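PDB 1O12: N-acetylglucosamine-6-phosphate deacetylase from Thermotoga maritima, which probably hydrolyses the acetyl group from N-acetylglucosamine 6-phosphate with the help of one metal ion bound in each subunit. Local coordinates for residues Lys205-Thr208 and His209-Asn212; Val243-Arg247 and Glu248-Leu252; Thr323-Ala326 and Lys327-Ser330; Ile155-Pro158 and Ala159-Leu162. All coordinates share one frame; numbering follows the deposited sequence.

Contact 1: Lys205-Thr208 and His209-Asn212; sequences KRIT and HFPN. With FE (Fe (III) ion), chain C.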
loop_
_atom_site.group_PDB
_atom_site.type_symbol
_atom_site.label_atom_id
_atom_site.label_comp_id
_atom_site.label_asym_id
_atom_site.label_seq_id
_atom_site.Cartn_x
_atom_site.Cartn_y
_atom_site.Cartn_z
ATOM N N LYS A 205 8.613 13.648 9.559
ATOM C CA LYS A 205 8.165 13.077 8.300
ATOM C C LYS A 205 9.046 11.973 7.715
ATOM O O LYS A 205 9.219 11.869 6.503
ATOM C CB LYS A 205 7.949 14.205 7.289
ATOM C CG LYS A 205 6.904 15.209 7.731
ATOM C CD LYS A 205 6.863 16.395 6.791
ATOM C CE LYS A 205 5.713 17.352 7.114
ATOM N NZ LYS A 205 5.686 18.472 6.114
ATOM N N ARG A 206 9.545 11.101 8.580
ATOM C CA ARG A 206 10.406 10.038 8.118
ATOM C C ARG A 206 10.226 8.725 8.920
ATOM O O ARG A 206 9.956 8.747 10.122
ATOM C CB ARG A 206 11.846 10.571 8.213
ATOM C CG ARG A 206 12.944 9.753 7.591
ATOM C CD ARG A 206 14.254 10.402 7.939
ATOM N NE ARG A 206 15.371 9.822 7.230
ATOM C CZ ARG A 206 15.910 8.629 7.478
ATOM N NH1 ARG A 206 15.422 7.872 8.450
ATOM N NH2 ARG A 206 16.952 8.207 6.736
ATOM N N ILE A 207 10.359 7.585 8.244
ATOM C CA ILE A 207 10.267 6.277 8.900
ATOM C C ILE A 207 11.571 5.448 8.686
ATOM O O ILE A 207 12.052 5.313 7.548
ATOM C CB ILE A 207 9.048 5.524 8.397
ATOM C CG1 ILE A 207 7.791 6.264 8.863
ATOM C CG2 ILE A 207 9.073 4.073 8.918
ATOM C CD1 ILE A 207 6.509 5.613 8.460
ATOM N N THR A 208 12.140 4.936 9.790
ATOM C CA THR A 208 13.403 4.177 9.788
ATOM C C THR A 208 13.203 2.727 9.315
ATOM O O THR A 208 12.309 2.017 9.787
ATOM C CB THR A 208 14.092 4.263 11.225
ATOM O OG1 THR A 208 14.396 5.630 11.502
ATOM C CG2 THR A 208 15.398 3.461 11.310
ATOM N N HIS A 209 14.086 2.311 8.407
ATOM C CA HIS A 209 14.029 1.024 7.695
ATOM C C HIS A 209 12.648 0.365 7.686
ATOM O O HIS A 209 12.366 -0.580 8.426
ATOM C CB HIS A 209 15.135 0.033 8.126
ATOM C CG HIS A 209 15.216 -0.213 9.594
ATOM N ND1 HIS A 209 14.105 -0.321 10.395
ATOM C CD2 HIS A 209 16.286 -0.378 10.408
ATOM C CE1 HIS A 209 14.485 -0.536 11.643
ATOM N NE2 HIS A 209 15.804 -0.573 11.678
ATOM N N PHE A 210 11.792 0.937 6.836
ATOM C CA PHE A 210 10.409 0.512 6.607
ATOM C C PHE A 210 10.436 -0.798 5.816
ATOM O O PHE A 210 11.160 -0.920 4.827
ATOM C CB PHE A 210 9.702 1.599 5.784
ATOM C CG PHE A 210 8.279 1.273 5.402
ATOM C CD1 PHE A 210 7.216 1.769 6.151
ATOM C CD2 PHE A 210 8.004 0.490 4.279
ATOM C CE1 PHE A 210 5.912 1.500 5.798
ATOM C CE2 PHE A 210 6.701 0.209 3.910
ATOM C CZ PHE A 210 5.647 0.714 4.668
ATOM N N PRO A 211 9.623 -1.784 6.217
ATOM C CA PRO A 211 8.696 -1.748 7.349
ATOM C C PRO A 211 9.209 -2.592 8.509
ATOM O O PRO A 211 8.432 -2.985 9.382
ATOM C CB PRO A 211 7.454 -2.353 6.759
ATOM C CG PRO A 211 8.061 -3.509 6.013
ATOM C CD PRO A 211 9.291 -2.918 5.338
ATOM N N ASN A 212 10.501 -2.892 8.516
ATOM C CA ASN A 212 11.027 -3.710 9.611
ATOM C C ASN A 212 10.906 -2.961 10.946
ATOM O O ASN A 212 11.172 -1.760 11.025
ATOM C CB ASN A 212 12.499 -4.077 9.376
ATOM C CG ASN A 212 12.801 -4.478 7.924
ATOM O OD1 ASN A 212 13.383 -3.692 7.158
ATOM N ND2 ASN A 212 12.419 -5.705 7.549
HETATM FE FE FE C . 17.045 -0.963 13.595
HETATM O O HOH W 1 11.302 0.508 12.196
#
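Thr208 and His209 meet just after strand 206-207, at the metal site. The methyl CG2 of Thr208 sits over the centre of the imidazole, 3.9 Å from the centroid of the His209 ring and only 2° off its normal, a CH-pi contact that backs one face. Followed outward, His209 CB lies 3.5 Å from Thr208 C, close to the peptide it has just left. CG hangs between the backbone N and the carbonyl carbon (chi1 53°), which folds the ring back over Thr208 and points NE2 at the metal. ND1 donates a weak bond, bent to 123°, to Asn212 O at 3.3 Å; CD2 passes 4.0 Å from Thr208 CG2. At the tip NE2 binds the iron(III) ion at 2.3 Å, Glu127 and His188 completing the protein ligands. The methyl over its face and the weak ND1 bond probably limit the ring's turning. A water 2.6 Å from Asn212 O also lies near Thr208 O and can donate to either, though more acceptors surround it than it has protons. One residue earlier, Ile207 CG2 comes to the edge of the Phe210 ring, 4.0 Å from Phe210 CB, while Pro211, joined by a cis peptide, lays its CB over a face of that ring. Thr208 OG1 bonds to Thr163 and Ser185. Ile207 and Phe210 fill the space between strand 235-239 and helix 223-230, and Phe210 also reaches Val253 on helix 247-257.

Contact 2: Val243-Arg247 and Glu248-Leu252; sequences VHLSR and EMVKL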
loop_
_atom_site.group_PDB
_atom_site.type_symbol
_atom_site.label_atom_id
_atom_site.label_comp_id
_atom_site.label_asym_id
_atom_site.label_seq_id
_atom_site.Cartn_x
_atom_site.Cartn_y
_atom_site.Cartn_z
ATOM N N VAL A 243 16.502 -9.306 1.439
ATOM C CA VAL A 243 16.145 -10.012 2.658
ATOM C C VAL A 243 15.251 -9.171 3.590
ATOM O O VAL A 243 14.204 -9.651 4.030
ATOM C CB VAL A 243 17.423 -10.450 3.392
ATOM C CG1 VAL A 243 17.077 -11.316 4.596
ATOM C CG2 VAL A 243 18.324 -11.199 2.406
ATOM N N HIS A 244 15.663 -7.934 3.912
ATOM C CA HIS A 244 14.841 -7.065 4.765
ATOM C C HIS A 244 13.485 -6.804 4.100
ATOM O O HIS A 244 12.485 -6.565 4.781
ATOM C CB HIS A 244 15.555 -5.755 5.062
ATOM C CG HIS A 244 16.655 -5.897 6.069
ATOM N ND1 HIS A 244 17.858 -6.504 5.774
ATOM C CD2 HIS A 244 16.700 -5.587 7.385
ATOM C CE1 HIS A 244 18.593 -6.566 6.867
ATOM N NE2 HIS A 244 17.914 -6.018 7.857
ATOM N N LEU A 245 13.469 -6.842 2.771
ATOM C CA LEU A 245 12.245 -6.725 1.973
ATOM C C LEU A 245 12.448 -7.633 0.767
ATOM O O LEU A 245 13.573 -7.766 0.257
ATOM C CB LEU A 245 12.018 -5.332 1.411
ATOM C CG LEU A 245 11.747 -4.113 2.260
ATOM C CD1 LEU A 245 13.022 -3.679 2.936
ATOM C CD2 LEU A 245 11.236 -3.003 1.318
ATOM N N SER A 246 11.382 -8.256 0.291
ATOM C CA SER A 246 11.541 -9.087 -0.889
ATOM C C SER A 246 11.451 -8.145 -2.080
ATOM O O SER A 246 10.994 -6.998 -1.956
ATOM C CB SER A 246 10.424 -10.128 -0.977
ATOM O OG SER A 246 9.143 -9.521 -1.107
ATOM N N ARG A 247 11.877 -8.622 -3.238
ATOM C CA ARG A 247 11.788 -7.812 -4.430
ATOM C C ARG A 247 10.307 -7.361 -4.634
ATOM O O ARG A 247 10.045 -6.215 -4.978
ATOM C CB ARG A 247 12.352 -8.609 -5.626
ATOM C CG ARG A 247 11.324 -9.110 -6.650
ATOM C CD ARG A 247 11.593 -8.579 -8.074
ATOM N NE ARG A 247 12.893 -9.020 -8.587
ATOM C CZ ARG A 247 13.470 -8.548 -9.698
ATOM N NH1 ARG A 247 14.664 -9.017 -10.088
ATOM N NH2 ARG A 247 12.861 -7.599 -10.417
ATOM N N GLU A 248 9.335 -8.232 -4.387
ATOM C CA GLU A 248 7.944 -7.810 -4.552
ATOM C C GLU A 248 7.566 -6.636 -3.617
ATOM O O GLU A 248 6.898 -5.703 -4.046
ATOM C CB GLU A 248 6.991 -8.980 -4.320
ATOM C CG GLU A 248 7.215 -10.127 -5.269
ATOM C CD GLU A 248 8.550 -10.844 -5.012
ATOM O OE1 GLU A 248 8.844 -11.154 -3.829
ATOM O OE2 GLU A 248 9.294 -11.109 -5.999
HETATM N N MSE A 249 7.988 -6.683 -2.353
HETATM C CA MSE A 249 7.699 -5.603 -1.408
HETATM C C MSE A 249 8.262 -4.272 -1.898
HETATM O O MSE A 249 7.561 -3.247 -1.918
HETATM C CB MSE A 249 8.326 -5.885 -0.050
HETATM C CG MSE A 249 7.341 -5.915 1.104
HETATM SE SE MSE A 249 6.055 -4.426 1.237
HETATM C CE MSE A 249 5.666 -4.606 3.151
ATOM N N VAL A 250 9.548 -4.301 -2.246
ATOM C CA VAL A 250 10.223 -3.130 -2.764
ATOM C C VAL A 250 9.421 -2.604 -3.949
ATOM O O VAL A 250 9.174 -1.397 -4.064
ATOM C CB VAL A 250 11.663 -3.465 -3.268
ATOM C CG1 VAL A 250 12.276 -2.235 -3.918
ATOM C CG2 VAL A 250 12.521 -3.940 -2.114
ATOM N N LYS A 251 9.034 -3.504 -4.848
ATOM C CA LYS A 251 8.256 -3.098 -6.011
ATOM C C LYS A 251 6.957 -2.425 -5.584
ATOM O O LYS A 251 6.524 -1.468 -6.211
ATOM C CB LYS A 251 7.943 -4.290 -6.892
ATOM C CG LYS A 251 7.963 -3.968 -8.375
ATOM C CD LYS A 251 8.005 -5.259 -9.226
ATOM C CE LYS A 251 9.235 -6.123 -8.879
ATOM N NZ LYS A 251 9.319 -7.416 -9.644
ATOM N N LEU A 252 6.350 -2.929 -4.515
ATOM C CA LEU A 252 5.114 -2.363 -3.979
ATOM C C LEU A 252 5.363 -0.982 -3.350
ATOM O O LEU A 252 4.668 -0.011 -3.661
ATOM C CB LEU A 252 4.502 -3.309 -2.937
ATOM C CG LEU A 252 3.234 -2.819 -2.218
ATOM C CD1 LEU A 252 2.194 -2.295 -3.253
ATOM C CD2 LEU A 252 2.664 -3.961 -1.358
#
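The guanidinium of Arg247 has the ammonium of Lys251 at its edge, near its plane, with Lys251 NZ 3.6 Å from Arg247 NH2: two like charges one helical turn apart. The carboxylate of Glu248 is turned 27° from the guanidinium plane without pairing with it, since Arg247 NE stays 4.9 Å from Glu248 OE2. Its other oxygen, OE1, comes 3.2 Å from Ser246 OG, brought back toward the start of the helix by the bend at chi2 (69°). A lysine in place of Glu248 takes the carboxylate away from Ser246 OG and would probably put a third positive charge beside Arg247 and Lys251. Ser246 is the N-cap of helix 247-257: its OG accepts a weak bond from Met249 N at 3.3 Å, while its carbonyl O accepts a straight hydrogen bond from Val250 N at 3.1 Å. The same hydroxyl is also bonded to Arg220 O of the second subunit, so the helix start is part of the dimer interface. Next to the cap, Leu245 and Val250 cross at about a right angle, with Leu245 CD2 3.8 Å from Val250 CG2, and Leu245 CB rests 4.0 Å from CB of Met249, a selenomethionine. Just ahead lies His244, predicted to bind substrate; its ND1 is held by Asp241.

Contact 3: Thr323-Ala326 and Lys327-Ser330; sequences TELA and KVSS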
loop_
_atom_site.group_PDB
_atom_site.type_symbol
_atom_site.label_atom_id
_atom_site.label_comp_id
_atom_site.label_asym_id
_atom_site.label_seq_id
_atom_site.Cartn_x
_atom_site.Cartn_y
_atom_site.Cartn_z
ATOM N N THR A 323 17.417 8.659 -13.241
ATOM C CA THR A 323 17.008 9.913 -12.617
ATOM C C THR A 323 16.300 9.639 -11.279
ATOM O O THR A 323 16.459 10.388 -10.327
ATOM C CB THR A 323 16.029 10.701 -13.489
ATOM O OG1 THR A 323 16.725 11.285 -14.599
ATOM C CG2 THR A 323 15.371 11.772 -12.670
ATOM N N GLU A 324 15.512 8.576 -11.206
ATOM C CA GLU A 324 14.819 8.252 -9.973
ATOM C C GLU A 324 15.754 7.672 -8.922
ATOM O O GLU A 324 15.520 7.844 -7.714
ATOM C CB GLU A 324 13.706 7.240 -10.236
ATOM C CG GLU A 324 12.513 7.779 -11.002
ATOM C CD GLU A 324 11.703 6.639 -11.561
ATOM O OE1 GLU A 324 12.252 5.941 -12.435
ATOM O OE2 GLU A 324 10.548 6.415 -11.125
ATOM N N LEU A 325 16.788 6.969 -9.392
ATOM C CA LEU A 325 17.783 6.361 -8.531
ATOM C C LEU A 325 18.591 7.448 -7.851
ATOM O O LEU A 325 19.119 7.230 -6.768
ATOM C CB LEU A 325 18.739 5.486 -9.319
ATOM C CG LEU A 325 18.434 4.001 -9.480
ATOM C CD1 LEU A 325 19.581 3.370 -10.296
ATOM C CD2 LEU A 325 18.289 3.336 -8.122
ATOM N N ALA A 326 18.702 8.606 -8.491
ATOM C CA ALA A 326 19.426 9.709 -7.886
ATOM C C ALA A 326 18.647 10.252 -6.683
ATOM O O ALA A 326 19.237 10.730 -5.700
ATOM C CB ALA A 326 19.643 10.823 -8.896
ATOM N N LYS A 327 17.322 10.180 -6.749
ATOM C CA LYS A 327 16.531 10.710 -5.652
ATOM C C LYS A 327 16.641 9.803 -4.449
ATOM O O LYS A 327 16.872 10.267 -3.338
ATOM C CB LYS A 327 15.085 10.857 -6.067
ATOM C CG LYS A 327 14.885 11.812 -7.213
ATOM C CD LYS A 327 13.399 11.918 -7.515
ATOM C CE LYS A 327 13.100 13.031 -8.479
ATOM N NZ LYS A 327 11.627 13.257 -8.515
ATOM N N VAL A 328 16.510 8.501 -4.692
ATOM C CA VAL A 328 16.586 7.536 -3.621
ATOM C C VAL A 328 17.991 7.309 -3.087
ATOM O O VAL A 328 18.153 6.917 -1.935
ATOM C CB VAL A 328 15.973 6.170 -4.041
ATOM C CG1 VAL A 328 14.552 6.389 -4.537
ATOM C CG2 VAL A 328 16.839 5.460 -5.110
ATOM N N SER A 329 19.008 7.565 -3.904
ATOM C CA SER A 329 20.369 7.348 -3.437
ATOM C C SER A 329 21.044 8.587 -2.862
ATOM O O SER A 329 22.055 8.457 -2.190
ATOM C CB SER A 329 21.251 6.741 -4.528
ATOM O OG SER A 329 21.399 7.643 -5.602
ATOM N N SER A 330 20.520 9.778 -3.113
ATOM C CA SER A 330 21.149 10.964 -2.520
ATOM C C SER A 330 20.248 12.185 -2.323
ATOM O O SER A 330 20.178 12.726 -1.231
ATOM C CB SER A 330 22.405 11.391 -3.319
ATOM O OG SER A 330 22.075 12.128 -4.498
#
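Residues 323-329 lie on helix 322-336, with one wider, pi-type turn at 327-330. Glu324 O takes the N-H of Val328 at 3.2 Å in a regular i to i+4 bond, with the nearer N-H of Lys327 adding a weak one. Beyond this the remaining backbone bonds are bent: Ser330 N reaches Ala326 O at 3.0 Å with an N-H angle of 137°, coming from above the carbonyl plane. Among the side chains, Ser329 bonds back to the helix. Its OG stands between the backbone N and the carbonyl carbon (chi1 65°), which turns the hydroxyl back along the helix to donate to Leu325 O at 2.6 Å. Ser329 N also bonds to Leu325 O, at 2.9 Å, and the two donors come from opposite faces of that carbonyl. An alanine at Ser329 is likely to leave Leu325 O held by the bent Ser329 N bond, with a small gap where the hydroxyl was. Val328 CG2 lies 3.3 Å from Leu325 O and 4.0 Å from Leu325 CD2, the two side chains crossing at a slant. Leu325 goes on to Val311 and Phe314 of helix 307-318, whereas Val328 meets Ile262 and Leu264 on strand 262-265, and Ala326 touches Met54 on strand 52-59. The buried Ser329 hydroxyl is satisfied by Leu325 O, so a polar side chain can lie beside Phe57 of strand 52-59 and Phe307 of helix 307-318.

Contact 4: Ile155-Pro158 and Ala159-Leu162; sequences IDSP and AKML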
loop_
_atom_site.group_PDB
_atom_site.type_symbol
_atom_site.label_atom_id
_atom_site.label_comp_id
_atom_site.label_asym_id
_atom_site.label_seq_id
_atom_site.Cartn_x
_atom_site.Cartn_y
_atom_site.Cartn_z
ATOM N N ILE A 155 22.185 15.607 23.800
ATOM C CA ILE A 155 22.014 15.366 22.368
ATOM C C ILE A 155 22.026 16.647 21.558
ATOM O O ILE A 155 21.096 17.449 21.636
ATOM C CB ILE A 155 20.696 14.629 22.079
ATOM C CG1 ILE A 155 20.656 13.311 22.857
ATOM C CG2 ILE A 155 20.560 14.390 20.607
ATOM C CD1 ILE A 155 19.314 12.542 22.743
ATOM N N ASP A 156 23.072 16.811 20.757
ATOM C CA ASP A 156 23.228 17.996 19.935
ATOM C C ASP A 156 24.337 17.700 18.916
ATOM O O ASP A 156 24.841 16.574 18.837
ATOM C CB ASP A 156 23.621 19.187 20.837
ATOM C CG ASP A 156 23.367 20.556 20.180
ATOM O OD1 ASP A 156 23.410 21.576 20.919
ATOM O OD2 ASP A 156 23.134 20.621 18.944
ATOM N N SER A 157 24.731 18.712 18.146
ATOM C CA SER A 157 25.771 18.521 17.146
ATOM C C SER A 157 26.873 17.782 17.868
ATOM O O SER A 157 27.222 18.144 18.989
ATOM C CB SER A 157 26.260 19.876 16.626
ATOM O OG SER A 157 26.858 19.739 15.352
ATOM N N PRO A 158 27.481 16.776 17.222
ATOM C CA PRO A 158 27.190 16.321 15.859
ATOM C C PRO A 158 26.064 15.295 15.602
ATOM O O PRO A 158 26.106 14.568 14.618
ATOM C CB PRO A 158 28.548 15.820 15.380
ATOM C CG PRO A 158 29.087 15.172 16.601
ATOM C CD PRO A 158 28.723 16.158 17.721
ATOM N N ALA A 159 25.071 15.219 16.475
ATOM C CA ALA A 159 23.965 14.312 16.192
ATOM C C ALA A 159 23.253 14.970 15.004
ATOM O O ALA A 159 23.131 16.200 14.956
ATOM C CB ALA A 159 23.019 14.225 17.383
ATOM N N LYS A 160 22.786 14.171 14.054
ATOM C CA LYS A 160 22.114 14.723 12.895
ATOM C C LYS A 160 20.770 14.097 12.673
ATOM O O LYS A 160 19.912 14.680 12.025
ATOM C CB LYS A 160 22.967 14.535 11.645
ATOM C CG LYS A 160 24.229 15.397 11.660
ATOM C CD LYS A 160 23.909 16.884 11.673
ATOM C CE LYS A 160 25.160 17.750 11.916
ATOM N NZ LYS A 160 24.876 19.213 12.060
HETATM N N MSE A 161 20.583 12.909 13.231
HETATM C CA MSE A 161 19.342 12.183 13.050
HETATM C C MSE A 161 19.076 11.323 14.269
HETATM O O MSE A 161 19.998 10.906 14.961
HETATM C CB MSE A 161 19.436 11.317 11.801
HETATM C CG MSE A 161 18.159 10.643 11.457
HETATM SE SE MSE A 161 18.205 9.784 9.719
HETATM C CE MSE A 161 18.018 11.329 8.544
ATOM N N LEU A 162 17.818 11.026 14.521
ATOM C CA LEU A 162 17.487 10.240 15.689
ATOM C C LEU A 162 16.281 9.381 15.405
ATOM O O LEU A 162 15.256 9.898 14.974
ATOM C CB LEU A 162 17.174 11.207 16.824
ATOM C CG LEU A 162 16.704 10.900 18.248
ATOM C CD1 LEU A 162 15.648 9.802 18.274
ATOM C CD2 LEU A 162 17.894 10.575 19.066
#
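A type VIa beta turn spans Asp156 to Ala159, with the cis peptide before Pro158 at its middle, and delivers the chain into strand 159-164 of the TIM-barrel-like amidohydrolase domain. Ala159 N closes the turn on Asp156 O at 2.7 Å; the N-H is nearly straight at 170°, but it meets the oxygen from above the carbonyl plane. Asp156 also bends its carboxylate onto the turn, where OD2 accepts from Ser157 N at 2.6 Å. Ala159 CB lies 3.3 Å from Asp156 O and touches Ile155 CG2 at 4.1 Å. The strand so entered pairs in parallel with strands 121-127 and 183-186, and Pro158 and Ala159 are covered by helix 99-115. Further along, Ile155 CD1 approaches Leu162 CD2 at 4.4 Å, and both residues also touch Leu126 of strand 121-127. Lys160 starts with CG 3.6 Å from Pro158 O; bent at chi2 (-63°), its chain then runs back alongside the turn until NZ is 3.9 Å from Ser157 OG. That ammonium makes a long, weak ion pair with Asp181, ahead of strand 183-186.

In the fold
Along the chain the order is contact 4, contact 1, contact 2, contact 3; each occupies one continuous stretch, so none encloses a long loop, and none nests in or crosses another. Contact 4 leads into strand 159-164, and its Met161 CE packs 3.3 Å from Arg206 NE of contact 1, on strand 206-207. The loop leaving that strand then meets contact 2, where Asn212 ND2 lies 2.9 Å from His244 O, probably a hydrogen bond, and Pro211 packs on Leu245 and Met249. Both of these contacts also touch the second subunit. Contact 3 comes last, on helix 322-336, about 9 Å from contacts 1 and 2 at the nearest atoms and across the chain's centre from contact 4.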